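Local coordinates for protein 6-phosphogluconate dehydrogenase (Decarboxylating) (Geobacter metallireducens, PDB 4E21) that probably binds NADP and carries out the oxidative decarboxylation of 6-phosphogluconate in the pentose phosphate pathway, at residues Cys153-Asp167 and Gly196-Lys210. Sequence-based numbering, arbitrary orientation.
Sequences CLMIGGEKQAVERLD and GYLHCGPSGAGHFVK
Ile156 O takes the backbone N-H of Cys200 at 2.6 Å, in the carbonyl plane; His199 CA adds a CA-H...O contact to the same oxygen, and His199 CD2 approaches it edge-on at 3.3 Å. Leu154 N to Gly196 O, Leu198 N to Leu154 O and Ile156 N to Leu198 O continue this parallel ladder, which adds strand 197-201 to the edge of the Rossmann-type sheet. With CG anti to the backbone N (chi1 -179°), the His199 imidazole reaches across to Gly158, just beyond strand 153-157; NE2 donates to Gly158 O at 2.9 Å, the bond bent to 139°. Val163 CG2 sits over the ring centre in a CH-pi contact. Replacing His199 by alanine removes the ring, which would probably leave Gly158 O without this donor and a gap beneath Val163. Further along the same face, Tyr197 OH donates to Asp167 OD1 at 2.7 Å from above the carboxylate plane; Arg171 pairs with OD2. On the other face, the selenium of Met155 (selenomethionine), SE, lies 3.6 Å from Lys210 CA, and Gly206 CA is 3.1 Å from Met155 O, where a beta carbon would clash. Side-chain bonds thus link the strands to Gly158 and Asp167 on one face; van der Waals contact seats helix 205-232 on the other.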
ATOM      1  N   CYS B 153      24.525 -18.648   0.518  1.00 27.74           N
ATOM      2  CA  CYS B 153      24.735 -17.473   1.352  1.00 26.40           C
ATOM      3  C   CYS B 153      24.302 -17.847   2.769  1.00 24.14           C
ATOM      4  O   CYS B 153      23.214 -18.369   2.954  1.00 23.48           O
ATOM      5  CB  CYS B 153      23.892 -16.302   0.853  1.00 24.71           C
ATOM      6  SG  CYS B 153      24.156 -14.842   1.846  1.00 26.19           S
ATOM      7  N   LEU B 154      25.160 -17.583   3.749  1.00 23.59           N
ATOM      8  CA  LEU B 154      24.957 -18.050   5.131  1.00 26.36           C
ATOM      9  C   LEU B 154      24.963 -16.904   6.126  1.00 25.28           C
ATOM     10  O   LEU B 154      25.910 -16.102   6.186  1.00 26.14           O
ATOM     11  CB  LEU B 154      26.038 -19.051   5.542  1.00 23.96           C
ATOM     12  CG  LEU B 154      26.128 -20.321   4.701  1.00 26.77           C
ATOM     13  CD1 LEU B 154      27.188 -21.271   5.261  1.00 27.77           C
ATOM     14  CD2 LEU B 154      24.786 -21.004   4.644  1.00 27.06           C
HETATM   15  N   MSE B 155      23.894 -16.828   6.898  1.00 22.94           N
HETATM   16  CA  MSE B 155      23.743 -15.783   7.883  1.00 23.25           C
HETATM   17  C   MSE B 155      23.679 -16.460   9.249  1.00 24.93           C
HETATM   18  O   MSE B 155      22.767 -17.251   9.531  1.00 22.75           O
HETATM   19  CB  MSE B 155      22.485 -14.966   7.575  1.00 23.72           C
HETATM   20  CG  MSE B 155      22.578 -14.191   6.239  1.00 22.23           C
HETATM   21 SE   MSE B 155      20.847 -14.135   5.357  0.64 26.25          SE
HETATM   22  CE  MSE B 155      21.076 -15.575   4.052  1.00 22.54           C
ATOM     23  N   ILE B 156      24.673 -16.153  10.084  1.00 26.42           N
ATOM     24  CA  ILE B 156      25.011 -16.973  11.245  1.00 23.21           C
ATOM     25  C   ILE B 156      24.864 -16.206  12.551  1.00 23.26           C
ATOM     26  O   ILE B 156      25.392 -15.101  12.688  1.00 23.93           O
ATOM     27  CB  ILE B 156      26.450 -17.504  11.105  1.00 25.47           C
ATOM     28  CG1 ILE B 156      26.662 -18.100   9.701  1.00 25.06           C
ATOM     29  CG2 ILE B 156      26.771 -18.515  12.207  1.00 23.86           C
ATOM     30  CD1 ILE B 156      28.137 -18.251   9.293  1.00 23.75           C
ATOM     31  N   GLY B 157      24.113 -16.777  13.491  1.00 21.71           N
ATOM     32  CA  GLY B 157      24.004 -16.218  14.833  1.00 22.71           C
ATOM     33  C   GLY B 157      24.484 -17.195  15.906  1.00 24.82           C
ATOM     34  O   GLY B 157      24.365 -18.415  15.754  1.00 24.21           O
ATOM     35  N   GLY B 158      25.009 -16.664  17.006  1.00 27.17           N
ATOM     36  CA  GLY B 158      25.437 -17.496  18.123  1.00 26.37           C
ATOM     37  C   GLY B 158      26.777 -17.077  18.690  1.00 27.18           C
ATOM     38  O   GLY B 158      27.307 -16.041  18.299  1.00 26.93           O
ATOM     39  N   GLU B 159      27.331 -17.868  19.607  1.00 26.43           N
ATOM     40  CA  GLU B 159      28.573 -17.486  20.283  1.00 27.84           C
ATOM     41  C   GLU B 159      29.782 -17.413  19.352  1.00 28.16           C
ATOM     42  O   GLU B 159      29.967 -18.262  18.483  1.00 26.54           O
ATOM     43  CB  GLU B 159      28.879 -18.462  21.417  1.00 30.68           C
ATOM     44  CG  GLU B 159      28.015 -18.279  22.658  1.00 30.65           C
ATOM     45  CD  GLU B 159      28.126 -19.463  23.597  1.00 35.69           C
ATOM     46  OE1 GLU B 159      29.169 -20.169  23.540  1.00 40.09           O
ATOM     47  OE2 GLU B 159      27.170 -19.706  24.374  1.00 35.68           O
ATOM     48  N   LYS B 160      30.625 -16.412  19.552  1.00 28.26           N
ATOM     49  CA  LYS B 160      31.794 -16.259  18.700  1.00 32.55           C
ATOM     50  C   LYS B 160      32.673 -17.521  18.635  1.00 33.51           C
ATOM     51  O   LYS B 160      33.006 -17.992  17.544  1.00 32.16           O
ATOM     52  CB  LYS B 160      32.626 -15.049  19.121  1.00 34.68           C
ATOM     53  CG  LYS B 160      33.549 -14.595  17.999  1.00 41.65           C
ATOM     54  CD  LYS B 160      33.927 -13.131  18.102  1.00 42.82           C
ATOM     55  CE  LYS B 160      35.011 -12.918  19.153  1.00 50.73           C
ATOM     56  NZ  LYS B 160      35.946 -11.801  18.787  1.00 61.63           N
ATOM     57  N   GLN B 161      33.033 -18.072  19.792  1.00 31.67           N
ATOM     58  CA  GLN B 161      33.891 -19.258  19.830  1.00 35.27           C
ATOM     59  C   GLN B 161      33.401 -20.392  18.924  1.00 34.04           C
ATOM     60  O   GLN B 161      34.191 -21.020  18.226  1.00 33.30           O
ATOM     61  CB  GLN B 161      34.037 -19.774  21.261  1.00 36.99           C
ATOM     62  CG  GLN B 161      34.210 -21.293  21.356  1.00 41.48           C
ATOM     63  CD  GLN B 161      32.972 -22.043  21.898  1.00 44.48           C
ATOM     64  OE1 GLN B 161      33.041 -23.248  22.154  1.00 48.42           O
ATOM     65  NE2 GLN B 161      31.852 -21.334  22.086  1.00 42.18           N
ATOM     66  N   ALA B 162      32.100 -20.655  18.941  1.00 31.90           N
ATOM     67  CA  ALA B 162      31.552 -21.774  18.185  1.00 32.20           C
ATOM     68  C   ALA B 162      31.575 -21.475  16.709  1.00 32.54           C
ATOM     69  O   ALA B 162      31.824 -22.357  15.885  1.00 31.87           O
ATOM     70  CB  ALA B 162      30.131 -22.081  18.629  1.00 32.22           C
ATOM     71  N   VAL B 163      31.303 -20.221  16.373  1.00 32.08           N
ATOM     72  CA  VAL B 163      31.262 -19.819  14.979  1.00 32.56           C
ATOM     73  C   VAL B 163      32.654 -19.846  14.351  1.00 33.53           C
ATOM     74  O   VAL B 163      32.808 -20.195  13.165  1.00 33.70           O
ATOM     75  CB  VAL B 163      30.607 -18.433  14.808  1.00 28.61           C
ATOM     76  CG1 VAL B 163      30.762 -17.932  13.358  1.00 27.72           C
ATOM     77  CG2 VAL B 163      29.141 -18.526  15.202  1.00 27.25           C
ATOM     78  N   GLU B 164      33.659 -19.473  15.140  1.00 32.64           N
ATOM     79  CA  GLU B 164      35.049 -19.599  14.701  1.00 35.78           C
ATOM     80  C   GLU B 164      35.453 -21.060  14.524  1.00 34.75           C
ATOM     81  O   GLU B 164      36.062 -21.421  13.516  1.00 34.79           O
ATOM     82  CB  GLU B 164      35.994 -18.858  15.641  1.00 35.36           C
ATOM     83  CG  GLU B 164      35.994 -17.362  15.374  1.00 39.51           C
ATOM     84  CD  GLU B 164      36.578 -16.557  16.514  1.00 45.94           C
ATOM     85  OE1 GLU B 164      36.916 -17.152  17.566  1.00 44.77           O
ATOM     86  OE2 GLU B 164      36.685 -15.319  16.360  1.00 50.07           O
ATOM     87  N   ARG B 165      35.082 -21.907  15.477  1.00 31.34           N
ATOM     88  CA  ARG B 165      35.323 -23.334  15.329  1.00 33.86           C
ATOM     89  C   ARG B 165      34.683 -23.842  14.039  1.00 36.58           C
ATOM     90  O   ARG B 165      35.199 -24.752  13.392  1.00 37.98           O
ATOM     91  CB  ARG B 165      34.800 -24.128  16.543  1.00 36.30           C
ATOM     92  CG  ARG B 165      35.767 -24.180  17.733  1.00 38.70           C
ATOM     93  CD  ARG B 165      35.457 -25.349  18.701  1.00 43.08           C
ATOM     94  NE  ARG B 165      34.430 -25.024  19.693  1.00 44.25           N
ATOM     95  CZ  ARG B 165      33.602 -25.917  20.243  1.00 44.02           C
ATOM     96  NH1 ARG B 165      33.663 -27.201  19.891  1.00 37.33           N
ATOM     97  NH2 ARG B 165      32.692 -25.525  21.130  1.00 42.06           N
ATOM     98  N   LEU B 166      33.561 -23.246  13.648  1.00 35.07           N
ATOM     99  CA  LEU B 166      32.831 -23.740  12.488  1.00 32.47           C
ATOM    100  C   LEU B 166      33.343 -23.181  11.155  1.00 32.60           C
ATOM    101  O   LEU B 166      32.859 -23.574  10.092  1.00 31.71           O
ATOM    102  CB  LEU B 166      31.332 -23.453  12.645  1.00 32.26           C
ATOM    103  CG  LEU B 166      30.559 -24.294  13.669  1.00 32.46           C
ATOM    104  CD1 LEU B 166      29.165 -23.720  13.859  1.00 26.56           C
ATOM    105  CD2 LEU B 166      30.501 -25.754  13.244  1.00 30.84           C
ATOM    106  N   ASP B 167      34.315 -22.275  11.208  1.00 33.01           N
ATOM    107  CA  ASP B 167      34.768 -21.575   9.995  1.00 33.48           C
ATOM    108  C   ASP B 167      35.021 -22.447   8.759  1.00 33.66           C
ATOM    109  O   ASP B 167      34.625 -22.072   7.663  1.00 34.85           O
ATOM    110  CB  ASP B 167      35.983 -20.691  10.275  1.00 32.21           C
ATOM    111  CG  ASP B 167      36.069 -19.518   9.318  1.00 35.31           C
ATOM    112  OD1 ASP B 167      35.104 -18.719   9.241  1.00 32.67           O
ATOM    113  OD2 ASP B 167      37.108 -19.388   8.642  1.00 35.70           O
ATOM    114  N   GLY B 196      30.629 -14.748   1.253  1.00 28.28           N
ATOM    115  CA  GLY B 196      29.252 -15.201   1.213  1.00 27.45           C
ATOM    116  C   GLY B 196      28.764 -15.888   2.494  1.00 27.13           C
ATOM    117  O   GLY B 196      27.762 -16.595   2.480  1.00 25.78           O
ATOM    118  N   TYR B 197      29.463 -15.675   3.605  1.00 25.74           N
ATOM    119  CA  TYR B 197      28.920 -16.033   4.905  1.00 25.60           C
ATOM    120  C   TYR B 197      29.287 -14.970   5.927  1.00 26.08           C
ATOM    121  O   TYR B 197      30.269 -14.240   5.754  1.00 24.91           O
ATOM    122  CB  TYR B 197      29.351 -17.442   5.355  1.00 27.80           C
ATOM    123  CG  TYR B 197      30.821 -17.596   5.692  1.00 29.79           C
ATOM    124  CD1 TYR B 197      31.776 -17.747   4.683  1.00 28.85           C
ATOM    125  CD2 TYR B 197      31.254 -17.611   7.020  1.00 28.86           C
ATOM    126  CE1 TYR B 197      33.123 -17.898   4.985  1.00 30.11           C
ATOM    127  CE2 TYR B 197      32.592 -17.770   7.334  1.00 30.77           C
ATOM    128  CZ  TYR B 197      33.521 -17.912   6.310  1.00 34.13           C
ATOM    129  OH  TYR B 197      34.850 -18.067   6.614  1.00 35.54           O
ATOM    130  N   LEU B 198      28.483 -14.863   6.982  1.00 23.52           N
ATOM    131  CA  LEU B 198      28.605 -13.727   7.882  1.00 25.59           C
ATOM    132  C   LEU B 198      28.076 -14.099   9.234  1.00 25.94           C
ATOM    133  O   LEU B 198      26.943 -14.571   9.346  1.00 24.17           O
ATOM    134  CB  LEU B 198      27.750 -12.563   7.387  1.00 24.29           C
ATOM    135  CG  LEU B 198      28.183 -11.128   7.713  1.00 27.81           C
ATOM    136  CD1 LEU B 198      26.948 -10.211   7.877  1.00 26.42           C
ATOM    137  CD2 LEU B 198      29.139 -11.007   8.905  1.00 27.00           C
ATOM    138  N   HIS B 199      28.886 -13.858  10.257  1.00 25.48           N
ATOM    139  CA  HIS B 199      28.441 -13.996  11.637  1.00 26.79           C
ATOM    140  C   HIS B 199      27.709 -12.705  11.964  1.00 26.89           C
ATOM    141  O   HIS B 199      28.325 -11.647  12.101  1.00 26.37           O
ATOM    142  CB  HIS B 199      29.632 -14.213  12.579  1.00 24.19           C
ATOM    143  CG  HIS B 199      29.244 -14.391  14.004  1.00 25.28           C
ATOM    144  ND1 HIS B 199      30.137 -14.256  15.045  1.00 27.80           N
ATOM    145  CD2 HIS B 199      28.051 -14.691  14.574  1.00 27.74           C
ATOM    146  CE1 HIS B 199      29.516 -14.469  16.191  1.00 28.17           C
ATOM    147  NE2 HIS B 199      28.245 -14.732  15.933  1.00 27.86           N
ATOM    148  N   CYS B 200      26.388 -12.791  12.066  1.00 25.69           N
ATOM    149  CA  CYS B 200      25.561 -11.595  12.128  1.00 23.55           C
ATOM    150  C   CYS B 200      25.397 -11.025  13.526  1.00 26.56           C
ATOM    151  O   CYS B 200      25.088  -9.843  13.682  1.00 27.28           O
ATOM    152  CB  CYS B 200      24.199 -11.895  11.525  1.00 24.84           C
ATOM    153  SG  CYS B 200      24.276 -12.141   9.731  1.00 23.97           S
ATOM    154  N   GLY B 201      25.596 -11.861  14.547  1.00 25.55           N
ATOM    155  CA  GLY B 201      25.339 -11.446  15.916  1.00 25.60           C
ATOM    156  C   GLY B 201      25.127 -12.633  16.833  1.00 25.52           C
ATOM    157  O   GLY B 201      25.389 -13.776  16.450  1.00 24.96           O
ATOM    158  N   PRO B 202      24.649 -12.374  18.053  1.00 25.19           N
ATOM    159  CA  PRO B 202      24.469 -13.478  18.998  1.00 25.98           C
ATOM    160  C   PRO B 202      23.266 -14.327  18.597  1.00 26.82           C
ATOM    161  O   PRO B 202      22.660 -14.113  17.557  1.00 25.40           O
ATOM    162  CB  PRO B 202      24.181 -12.757  20.316  1.00 26.23           C
ATOM    163  CG  PRO B 202      23.482 -11.477  19.865  1.00 25.72           C
ATOM    164  CD  PRO B 202      24.301 -11.073  18.648  1.00 25.77           C
ATOM    165  N   SER B 203      22.887 -15.266  19.445  1.00 27.27           N
ATOM    166  CA  SER B 203      21.849 -16.215  19.084  1.00 26.79           C
ATOM    167  C   SER B 203      20.584 -15.556  18.456  1.00 25.99           C
ATOM    168  O   SER B 203      20.050 -14.561  18.976  1.00 24.18           O
ATOM    169  CB  SER B 203      21.525 -17.081  20.315  1.00 25.92           C
ATOM    170  OG  SER B 203      20.497 -18.009  20.038  1.00 30.67           O
ATOM    171  N   GLY B 204      20.128 -16.113  17.333  1.00 25.17           N
ATOM    172  CA  GLY B 204      18.939 -15.631  16.640  1.00 23.10           C
ATOM    173  C   GLY B 204      19.238 -14.679  15.486  1.00 24.89           C
ATOM    174  O   GLY B 204      18.398 -14.467  14.608  1.00 25.12           O
ATOM    175  N   ALA B 205      20.438 -14.105  15.479  1.00 24.59           N
ATOM    176  CA  ALA B 205      20.769 -13.023  14.558  1.00 23.79           C
ATOM    177  C   ALA B 205      20.824 -13.503  13.105  1.00 25.29           C
ATOM    178  O   ALA B 205      20.451 -12.752  12.182  1.00 20.95           O
ATOM    179  CB  ALA B 205      22.072 -12.349  14.952  1.00 21.06           C
ATOM    180  N   GLY B 206      21.299 -14.737  12.905  1.00 21.90           N
ATOM    181  CA  GLY B 206      21.363 -15.330  11.582  1.00 21.51           C
ATOM    182  C   GLY B 206      19.960 -15.500  11.000  1.00 23.91           C
ATOM    183  O   GLY B 206      19.707 -15.125   9.857  1.00 19.31           O
ATOM    184  N   HIS B 207      19.050 -16.076  11.791  1.00 23.15           N
ATOM    185  CA  HIS B 207      17.675 -16.269  11.345  1.00 23.35           C
ATOM    186  C   HIS B 207      16.936 -14.938  11.262  1.00 22.40           C
ATOM    187  O   HIS B 207      16.050 -14.789  10.441  1.00 20.77           O
ATOM    188  CB  HIS B 207      16.907 -17.242  12.244  1.00 23.82           C
ATOM    189  CG  HIS B 207      17.250 -18.681  12.004  1.00 25.81           C
ATOM    190  ND1 HIS B 207      17.029 -19.667  12.938  1.00 25.98           N
ATOM    191  CD2 HIS B 207      17.801 -19.297  10.931  1.00 25.75           C
ATOM    192  CE1 HIS B 207      17.426 -20.829  12.456  1.00 26.47           C
ATOM    193  NE2 HIS B 207      17.902 -20.634  11.241  1.00 28.08           N
ATOM    194  N   PHE B 208      17.303 -13.976  12.104  1.00 21.49           N
ATOM    195  CA  PHE B 208      16.693 -12.652  12.018  1.00 21.82           C
ATOM    196  C   PHE B 208      17.024 -12.010  10.662  1.00 22.16           C
ATOM    197  O   PHE B 208      16.147 -11.500   9.960  1.00 21.89           O
ATOM    198  CB  PHE B 208      17.158 -11.744  13.152  1.00 21.80           C
ATOM    199  CG  PHE B 208      16.390 -10.446  13.245  1.00 22.95           C
ATOM    200  CD1 PHE B 208      16.610  -9.422  12.326  1.00 22.11           C
ATOM    201  CD2 PHE B 208      15.459 -10.246  14.255  1.00 23.53           C
ATOM    202  CE1 PHE B 208      15.902  -8.224  12.401  1.00 21.37           C
ATOM    203  CE2 PHE B 208      14.744  -9.042  14.340  1.00 25.67           C
ATOM    204  CZ  PHE B 208      14.972  -8.029  13.404  1.00 23.32           C
ATOM    205  N   VAL B 209      18.292 -12.056  10.287  1.00 22.11           N
ATOM    206  CA  VAL B 209      18.698 -11.482   9.023  1.00 21.68           C
ATOM    207  C   VAL B 209      18.164 -12.272   7.829  1.00 21.89           C
ATOM    208  O   VAL B 209      17.812 -11.683   6.810  1.00 23.84           O
ATOM    209  CB  VAL B 209      20.222 -11.279   8.941  1.00 22.15           C
ATOM    210  CG1 VAL B 209      20.623 -10.812   7.526  1.00 19.94           C
ATOM    211  CG2 VAL B 209      20.671 -10.255   9.999  1.00 19.99           C
ATOM    212  N   LYS B 210      18.090 -13.594   7.938  1.00 21.52           N
ATOM    213  CA  LYS B 210      17.571 -14.398   6.826  1.00 22.61           C
ATOM    214  C   LYS B 210      16.083 -14.097   6.590  1.00 21.82           C
ATOM    215  O   LYS B 210      15.605 -14.054   5.452  1.00 21.21           O
ATOM    216  CB  LYS B 210      17.792 -15.896   7.093  1.00 23.49           C
ATOM    217  CG  LYS B 210      16.866 -16.814   6.319  1.00 22.36           C
ATOM    218  CD  LYS B 210      17.297 -16.959   4.882  1.00 25.56           C
ATOM    219  CE  LYS B 210      16.203 -17.599   4.033  1.00 26.14           C
ATOM    220  NZ  LYS B 210      15.880 -18.961   4.506  1.00 33.14           N
TER